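Local coordinates for pesticidal crystal protein Cry2Aa (Bacillus thuringiensis serovar kurstaki, PDB 1I5P) that promotes colloid-osmotic lysis of midgut epithelial cells in dipteran and lepidopteran larvae, acting as a receptor-binding insecticidal toxin, at residues F295-Y306 with R440-I450. Sequence-based numbering, arbitrary orientation.
Sequences FLYSLFQVNSNY and RPLHYNQIRNI
Leu442 of the irregular segment 440-450 packs against Phe295, Leu299 and Val302, along and just beyond the end of helix 293-300, in the middle, beta-prism domain of this three-domain delta-endotoxin. Its CB lies 3.6 Å from Ser298 OG, and beyond it the two methyls part. CD1 reaches Phe295, 3.4 Å from CE1, and the same methyl also lies over one face of the Arg448 guanidinium, toward its rim. CD2 runs the other way, 3.8 Å from Leu299 CD1 and equally near Val302 CG2; the two leucines lie side by side, whereas Val302 crosses at roughly a right angle. Ile450 approaches Phe295 from the opposite direction, its CD1 at the ring edge and in the ring plane, and its CG1 meets Leu299 CD1.

Polar bonds fix the backbone beside Leu442. Leu442 N donates to Ser298 OG (2.8 Å, 148°), while that hydroxyl gives its own proton to Phe295 O one helical turn back. With chi1 at 75°, OG sits between the backbone N and the carbonyl carbon, where it reaches Phe295 O and still faces Leu442 N. Further along, water 1 donates to both Ser298 O and His443 O, and water 2 links Gln301 O to Asn445 N, so two solvent molecules bridge the main chains where the helix gives way to the turn 301-304. Arg448, also salt-bridged to Asp437 of helix 435-438, is held against Leu442 CD1 by Arg440 O: NH2 meets this oxygen at 2.6 Å, within the guanidinium plane but above the carbonyl plane.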
ATOM      1  N   PHE A 295       8.338  -7.338 -13.907  1.00 14.86           N
ATOM      2  CA  PHE A 295       9.051  -8.504 -13.407  1.00 14.89           C
ATOM      3  C   PHE A 295       9.371  -8.349 -11.932  1.00 13.53           C
ATOM      4  O   PHE A 295       9.124  -9.259 -11.137  1.00 13.05           O
ATOM      5  CB  PHE A 295      10.373  -8.730 -14.147  1.00 13.67           C
ATOM      6  CG  PHE A 295      11.313  -9.648 -13.408  1.00 14.62           C
ATOM      7  CD1 PHE A 295      11.155 -11.032 -13.468  1.00 13.79           C
ATOM      8  CD2 PHE A 295      12.300  -9.126 -12.578  1.00 13.45           C
ATOM      9  CE1 PHE A 295      11.955 -11.881 -12.709  1.00 14.21           C
ATOM     10  CE2 PHE A 295      13.112  -9.971 -11.808  1.00 15.23           C
ATOM     11  CZ  PHE A 295      12.936 -11.352 -11.877  1.00 15.55           C
ATOM     12  N   LEU A 296       9.933  -7.198 -11.574  1.00 12.43           N
ATOM     13  CA  LEU A 296      10.324  -6.937 -10.193  1.00 12.51           C
ATOM     14  C   LEU A 296       9.197  -7.068  -9.172  1.00 13.25           C
ATOM     15  O   LEU A 296       9.343  -7.767  -8.174  1.00 15.70           O
ATOM     16  CB  LEU A 296      10.979  -5.555 -10.089  1.00  9.95           C
ATOM     17  CG  LEU A 296      12.328  -5.444 -10.806  1.00 11.79           C
ATOM     18  CD1 LEU A 296      12.823  -3.992 -10.812  1.00 10.00           C
ATOM     19  CD2 LEU A 296      13.334  -6.363 -10.118  1.00  8.47           C
ATOM     20  N   TYR A 297       8.066  -6.416  -9.410  1.00 14.57           N
ATOM     21  CA  TYR A 297       6.993  -6.526  -8.439  1.00 14.76           C
ATOM     22  C   TYR A 297       6.295  -7.889  -8.481  1.00 16.07           C
ATOM     23  O   TYR A 297       5.661  -8.292  -7.507  1.00 15.11           O
ATOM     24  CB  TYR A 297       5.994  -5.364  -8.589  1.00 12.92           C
ATOM     25  CG  TYR A 297       5.053  -5.411  -9.771  1.00 12.38           C
ATOM     26  CD1 TYR A 297       4.045  -6.372  -9.853  1.00 10.65           C
ATOM     27  CD2 TYR A 297       5.112  -4.438 -10.765  1.00 10.43           C
ATOM     28  CE1 TYR A 297       3.117  -6.359 -10.890  1.00 10.60           C
ATOM     29  CE2 TYR A 297       4.181  -4.416 -11.811  1.00 11.06           C
ATOM     30  CZ  TYR A 297       3.187  -5.379 -11.861  1.00 10.99           C
ATOM     31  OH  TYR A 297       2.242  -5.341 -12.865  1.00 13.71           O
ATOM     32  N   SER A 298       6.421  -8.613  -9.594  1.00 16.61           N
ATOM     33  CA  SER A 298       5.802  -9.936  -9.678  1.00 15.34           C
ATOM     34  C   SER A 298       6.639 -10.874  -8.817  1.00 15.82           C
ATOM     35  O   SER A 298       6.134 -11.860  -8.273  1.00 15.98           O
ATOM     36  CB  SER A 298       5.753 -10.447 -11.128  1.00 13.80           C
ATOM     37  OG  SER A 298       7.025 -10.876 -11.587  1.00 13.29           O
ATOM     38  N   LEU A 299       7.922 -10.537  -8.686  1.00 14.79           N
ATOM     39  CA  LEU A 299       8.863 -11.321  -7.893  1.00 13.21           C
ATOM     40  C   LEU A 299       8.748 -10.991  -6.411  1.00 13.64           C
ATOM     41  O   LEU A 299       8.764 -11.883  -5.563  1.00 10.36           O
ATOM     42  CB  LEU A 299      10.295 -11.044  -8.347  1.00 14.03           C
ATOM     43  CG  LEU A 299      11.420 -11.610  -7.476  1.00 13.10           C
ATOM     44  CD1 LEU A 299      11.449 -13.124  -7.587  1.00 14.17           C
ATOM     45  CD2 LEU A 299      12.754 -11.024  -7.920  1.00 13.95           C
ATOM     46  N   PHE A 300       8.644  -9.698  -6.114  1.00 14.19           N
ATOM     47  CA  PHE A 300       8.548  -9.218  -4.741  1.00 13.04           C
ATOM     48  C   PHE A 300       7.265  -9.645  -4.031  1.00 12.13           C
ATOM     49  O   PHE A 300       7.207  -9.625  -2.802  1.00 10.08           O
ATOM     50  CB  PHE A 300       8.680  -7.690  -4.712  1.00 11.60           C
ATOM     51  CG  PHE A 300      10.003  -7.180  -5.239  1.00 14.27           C
ATOM     52  CD1 PHE A 300      10.148  -5.844  -5.603  1.00 13.36           C
ATOM     53  CD2 PHE A 300      11.102  -8.033  -5.372  1.00 15.07           C
ATOM     54  CE1 PHE A 300      11.360  -5.357  -6.088  1.00 11.79           C
ATOM     55  CE2 PHE A 300      12.320  -7.554  -5.857  1.00 14.26           C
ATOM     56  CZ  PHE A 300      12.444  -6.211  -6.216  1.00 11.92           C
ATOM     57  N   GLN A 301       6.245 -10.038  -4.789  1.00 11.11           N
ATOM     58  CA  GLN A 301       4.987 -10.460  -4.175  1.00 13.72           C
ATOM     59  C   GLN A 301       4.761 -11.969  -4.213  1.00 14.00           C
ATOM     60  O   GLN A 301       3.644 -12.440  -4.008  1.00 13.01           O
ATOM     61  CB  GLN A 301       3.814  -9.737  -4.834  1.00 11.62           C
ATOM     62  CG  GLN A 301       3.796  -8.250  -4.524  1.00 14.09           C
ATOM     63  CD  GLN A 301       2.622  -7.551  -5.146  1.00 15.48           C
ATOM     64  OE1 GLN A 301       1.521  -7.555  -4.594  1.00 14.98           O
ATOM     65  NE2 GLN A 301       2.842  -6.947  -6.312  1.00 15.05           N
ATOM     66  N   VAL A 302       5.819 -12.725  -4.482  1.00 14.52           N
ATOM     67  CA  VAL A 302       5.701 -14.175  -4.517  1.00 14.15           C
ATOM     68  C   VAL A 302       5.362 -14.661  -3.112  1.00 13.39           C
ATOM     69  O   VAL A 302       6.030 -14.299  -2.146  1.00 14.43           O
ATOM     70  CB  VAL A 302       7.016 -14.840  -4.990  1.00 14.18           C
ATOM     71  CG1 VAL A 302       7.046 -16.319  -4.577  1.00 15.32           C
ATOM     72  CG2 VAL A 302       7.136 -14.717  -6.498  1.00 13.50           C
ATOM     73  N   ASN A 303       4.318 -15.477  -3.014  1.00 13.08           N
ATOM     74  CA  ASN A 303       3.868 -16.026  -1.741  1.00 12.61           C
ATOM     75  C   ASN A 303       3.347 -14.939  -0.805  1.00 13.79           C
ATOM     76  O   ASN A 303       3.461 -15.066   0.410  1.00 12.30           O
ATOM     77  CB  ASN A 303       5.005 -16.791  -1.049  1.00 11.79           C
ATOM     78  CG  ASN A 303       5.351 -18.103  -1.745  1.00 12.36           C
ATOM     79  OD1 ASN A 303       4.563 -18.628  -2.526  1.00 11.36           O
ATOM     80  ND2 ASN A 303       6.527 -18.648  -1.438  1.00 10.90           N
ATOM     81  N   SER A 304       2.782 -13.873  -1.365  1.00 14.09           N
ATOM     82  CA  SER A 304       2.248 -12.780  -0.551  1.00 15.99           C
ATOM     83  C   SER A 304       1.048 -13.216   0.277  1.00 15.85           C
ATOM     84  O   SER A 304       0.709 -12.569   1.264  1.00 15.42           O
ATOM     85  CB  SER A 304       1.823 -11.603  -1.434  1.00 16.27           C
ATOM     86  OG  SER A 304       2.904 -10.714  -1.665  1.00 19.51           O
ATOM     87  N   ASN A 305       0.403 -14.306  -0.130  1.00 14.96           N
ATOM     88  CA  ASN A 305      -0.766 -14.796   0.584  1.00 13.63           C
ATOM     89  C   ASN A 305      -0.391 -15.705   1.754  1.00 13.94           C
ATOM     90  O   ASN A 305      -1.250 -16.129   2.526  1.00 11.10           O
ATOM     91  CB  ASN A 305      -1.706 -15.523  -0.380  1.00 14.79           C
ATOM     92  CG  ASN A 305      -1.052 -16.708  -1.059  1.00 16.47           C
ATOM     93  OD1 ASN A 305       0.093 -16.636  -1.497  1.00 13.26           O
ATOM     94  ND2 ASN A 305      -1.789 -17.809  -1.160  1.00 13.65           N
ATOM     95  N   TYR A 306       0.900 -15.995   1.891  1.00 11.76           N
ATOM     96  CA  TYR A 306       1.372 -16.832   2.987  1.00 13.11           C
ATOM     97  C   TYR A 306       1.864 -15.976   4.150  1.00 13.71           C
ATOM     98  O   TYR A 306       2.034 -14.760   4.011  1.00 11.93           O
ATOM     99  CB  TYR A 306       2.500 -17.753   2.512  1.00 14.24           C
ATOM    100  CG  TYR A 306       2.006 -18.927   1.699  1.00 13.49           C
ATOM    101  CD1 TYR A 306       1.769 -18.803   0.333  1.00 11.98           C
ATOM    102  CD2 TYR A 306       1.708 -20.145   2.313  1.00 12.25           C
ATOM    103  CE1 TYR A 306       1.241 -19.861  -0.406  1.00 13.93           C
ATOM    104  CE2 TYR A 306       1.180 -21.207   1.587  1.00 14.19           C
ATOM    105  CZ  TYR A 306       0.949 -21.060   0.232  1.00 13.76           C
ATOM    106  OH  TYR A 306       0.411 -22.116  -0.463  1.00 12.25           O
ATOM    107  N   ARG A 440      10.430 -11.838 -18.542  1.00 23.36           N
ATOM    108  CA  ARG A 440       9.373 -12.785 -18.217  1.00 24.82           C
ATOM    109  C   ARG A 440       8.869 -12.666 -16.784  1.00 22.55           C
ATOM    110  O   ARG A 440       9.376 -13.323 -15.877  1.00 23.72           O
ATOM    111  CB  ARG A 440       9.866 -14.207 -18.492  1.00 29.24           C
ATOM    112  CG  ARG A 440      10.158 -14.407 -19.961  1.00 34.50           C
ATOM    113  CD  ARG A 440      11.095 -15.558 -20.250  1.00 40.04           C
ATOM    114  NE  ARG A 440      11.612 -15.402 -21.606  1.00 46.34           N
ATOM    115  CZ  ARG A 440      12.246 -16.344 -22.294  1.00 49.03           C
ATOM    116  NH1 ARG A 440      12.454 -17.539 -21.758  1.00 50.91           N
ATOM    117  NH2 ARG A 440      12.667 -16.087 -23.528  1.00 48.22           N
ATOM    118  N   PRO A 441       7.852 -11.821 -16.566  1.00 20.79           N
ATOM    119  CA  PRO A 441       7.276 -11.619 -15.236  1.00 20.07           C
ATOM    120  C   PRO A 441       6.779 -12.935 -14.663  1.00 18.25           C
ATOM    121  O   PRO A 441       6.308 -13.792 -15.401  1.00 13.96           O
ATOM    122  CB  PRO A 441       6.138 -10.644 -15.507  1.00 19.19           C
ATOM    123  CG  PRO A 441       6.674  -9.834 -16.638  1.00 18.84           C
ATOM    124  CD  PRO A 441       7.216 -10.920 -17.540  1.00 17.96           C
ATOM    125  N   LEU A 442       6.889 -13.099 -13.349  1.00 17.60           N
ATOM    126  CA  LEU A 442       6.425 -14.328 -12.712  1.00 18.91           C
ATOM    127  C   LEU A 442       4.911 -14.346 -12.568  1.00 18.45           C
ATOM    128  O   LEU A 442       4.276 -13.293 -12.512  1.00 16.55           O
ATOM    129  CB  LEU A 442       7.048 -14.481 -11.324  1.00 20.54           C
ATOM    130  CG  LEU A 442       8.506 -14.916 -11.238  1.00 22.58           C
ATOM    131  CD1 LEU A 442       9.374 -14.009 -12.082  1.00 26.20           C
ATOM    132  CD2 LEU A 442       8.941 -14.878  -9.784  1.00 25.51           C
ATOM    133  N   HIS A 443       4.330 -15.544 -12.524  1.00 17.18           N
ATOM    134  CA  HIS A 443       2.891 -15.659 -12.345  1.00 16.11           C
ATOM    135  C   HIS A 443       2.641 -15.773 -10.849  1.00 17.12           C
ATOM    136  O   HIS A 443       3.591 -15.759 -10.058  1.00 14.93           O
ATOM    137  CB  HIS A 443       2.329 -16.877 -13.098  1.00 17.33           C
ATOM    138  CG  HIS A 443       2.861 -18.197 -12.632  1.00 16.66           C
ATOM    139  ND1 HIS A 443       2.496 -18.768 -11.432  1.00 16.54           N
ATOM    140  CD2 HIS A 443       3.708 -19.073 -13.223  1.00 14.05           C
ATOM    141  CE1 HIS A 443       3.093 -19.939 -11.304  1.00 16.29           C
ATOM    142  NE2 HIS A 443       3.835 -20.148 -12.377  1.00 15.70           N
ATOM    143  N   TYR A 444       1.373 -15.873 -10.456  1.00 17.90           N
ATOM    144  CA  TYR A 444       1.010 -15.969  -9.047  1.00 16.68           C
ATOM    145  C   TYR A 444       1.790 -17.076  -8.332  1.00 18.97           C
ATOM    146  O   TYR A 444       1.754 -18.240  -8.734  1.00 18.31           O
ATOM    147  CB  TYR A 444      -0.492 -16.225  -8.914  1.00 18.48           C
ATOM    148  CG  TYR A 444      -1.019 -16.077  -7.504  1.00 16.46           C
ATOM    149  CD1 TYR A 444      -1.234 -14.812  -6.946  1.00 16.98           C
ATOM    150  CD2 TYR A 444      -1.303 -17.200  -6.726  1.00 13.47           C
ATOM    151  CE1 TYR A 444      -1.724 -14.671  -5.643  1.00 15.82           C
ATOM    152  CE2 TYR A 444      -1.791 -17.074  -5.423  1.00 14.56           C
ATOM    153  CZ  TYR A 444      -2.002 -15.804  -4.891  1.00 14.89           C
ATOM    154  OH  TYR A 444      -2.495 -15.677  -3.616  1.00 12.24           O
ATOM    155  N   ASN A 445       2.500 -16.695  -7.270  1.00 16.83           N
ATOM    156  CA  ASN A 445       3.292 -17.627  -6.477  1.00 18.22           C
ATOM    157  C   ASN A 445       4.209 -18.532  -7.285  1.00 19.00           C
ATOM    158  O   ASN A 445       4.466 -19.669  -6.892  1.00 17.13           O
ATOM    159  CB  ASN A 445       2.381 -18.491  -5.596  1.00 17.43           C
ATOM    160  CG  ASN A 445       1.786 -17.716  -4.440  1.00 17.52           C
ATOM    161  OD1 ASN A 445       1.007 -18.252  -3.649  1.00 18.67           O
ATOM    162  ND2 ASN A 445       2.154 -16.444  -4.332  1.00 12.50           N
ATOM    163  N   GLN A 446       4.704 -18.042  -8.411  1.00 19.85           N
ATOM    164  CA  GLN A 446       5.608 -18.852  -9.202  1.00 19.57           C
ATOM    165  C   GLN A 446       6.926 -18.982  -8.470  1.00 21.54           C
ATOM    166  O   GLN A 446       7.467 -17.998  -7.969  1.00 21.53           O
ATOM    167  CB  GLN A 446       5.860 -18.229 -10.573  1.00 20.64           C
ATOM    168  CG  GLN A 446       7.054 -18.839 -11.304  1.00 21.47           C
ATOM    169  CD  GLN A 446       7.052 -18.539 -12.785  1.00 21.09           C
ATOM    170  OE1 GLN A 446       6.622 -17.466 -13.215  1.00 20.49           O
ATOM    171  NE2 GLN A 446       7.550 -19.479 -13.577  1.00 21.60           N
ATOM    172  N   ILE A 447       7.435 -20.205  -8.399  1.00 21.42           N
ATOM    173  CA  ILE A 447       8.704 -20.448  -7.744  1.00 22.72           C
ATOM    174  C   ILE A 447       9.763 -20.594  -8.827  1.00 23.47           C
ATOM    175  O   ILE A 447       9.846 -21.621  -9.497  1.00 21.92           O
ATOM    176  CB  ILE A 447       8.661 -21.726  -6.887  1.00 24.66           C
ATOM    177  CG1 ILE A 447       7.573 -21.595  -5.814  1.00 25.84           C
ATOM    178  CG2 ILE A 447      10.019 -21.968  -6.249  1.00 22.42           C
ATOM    179  CD1 ILE A 447       7.776 -20.427  -4.852  1.00 25.22           C
ATOM    180  N   ARG A 448      10.557 -19.546  -9.011  1.00 24.91           N
ATOM    181  CA  ARG A 448      11.616 -19.561 -10.014  1.00 27.97           C
ATOM    182  C   ARG A 448      12.896 -19.046  -9.368  1.00 29.53           C
ATOM    183  O   ARG A 448      12.863 -18.090  -8.588  1.00 29.63           O
ATOM    184  CB  ARG A 448      11.243 -18.662 -11.201  1.00 27.77           C
ATOM    185  CG  ARG A 448      12.011 -18.970 -12.480  1.00 29.44           C
ATOM    186  CD  ARG A 448      12.128 -17.748 -13.398  1.00 30.06           C
ATOM    187  NE  ARG A 448      10.848 -17.275 -13.929  1.00 28.70           N
ATOM    188  CZ  ARG A 448      10.692 -16.116 -14.570  1.00 28.92           C
ATOM    189  NH1 ARG A 448      11.734 -15.316 -14.753  1.00 28.25           N
ATOM    190  NH2 ARG A 448       9.501 -15.755 -15.028  1.00 29.35           N
ATOM    191  N   ASN A 449      14.023 -19.678  -9.674  1.00 30.62           N
ATOM    192  CA  ASN A 449      15.296 -19.241  -9.108  1.00 31.73           C
ATOM    193  C   ASN A 449      15.860 -18.067  -9.902  1.00 31.99           C
ATOM    194  O   ASN A 449      16.084 -18.172 -11.104  1.00 32.79           O
ATOM    195  CB  ASN A 449      16.301 -20.393  -9.108  1.00 30.80           C
ATOM    196  CG  ASN A 449      15.850 -21.561  -8.257  1.00 31.83           C
ATOM    197  OD1 ASN A 449      15.169 -21.384  -7.245  1.00 29.32           O
ATOM    198  ND2 ASN A 449      16.247 -22.768  -8.654  1.00 31.22           N
ATOM    199  N   ILE A 450      16.073 -16.946  -9.220  1.00 31.66           N
ATOM    200  CA  ILE A 450      16.610 -15.751  -9.865  1.00 30.30           C
ATOM    201  C   ILE A 450      18.089 -15.622  -9.516  1.00 31.25           C
ATOM    202  O   ILE A 450      18.447 -15.107  -8.455  1.00 29.36           O
ATOM    203  CB  ILE A 450      15.857 -14.482  -9.402  1.00 29.25           C
ATOM    204  CG1 ILE A 450      14.348 -14.684  -9.569  1.00 26.68           C
ATOM    205  CG2 ILE A 450      16.315 -13.277 -10.209  1.00 26.97           C
ATOM    206  CD1 ILE A 450      13.921 -15.062 -10.980  1.00 22.28           C
TER
HETATM  207  O   HOH W   1       3.906 -13.179  -8.669  1.00  9.21           O
HETATM  208  O   HOH W   2       2.777 -14.070  -6.536  1.00 12.36           O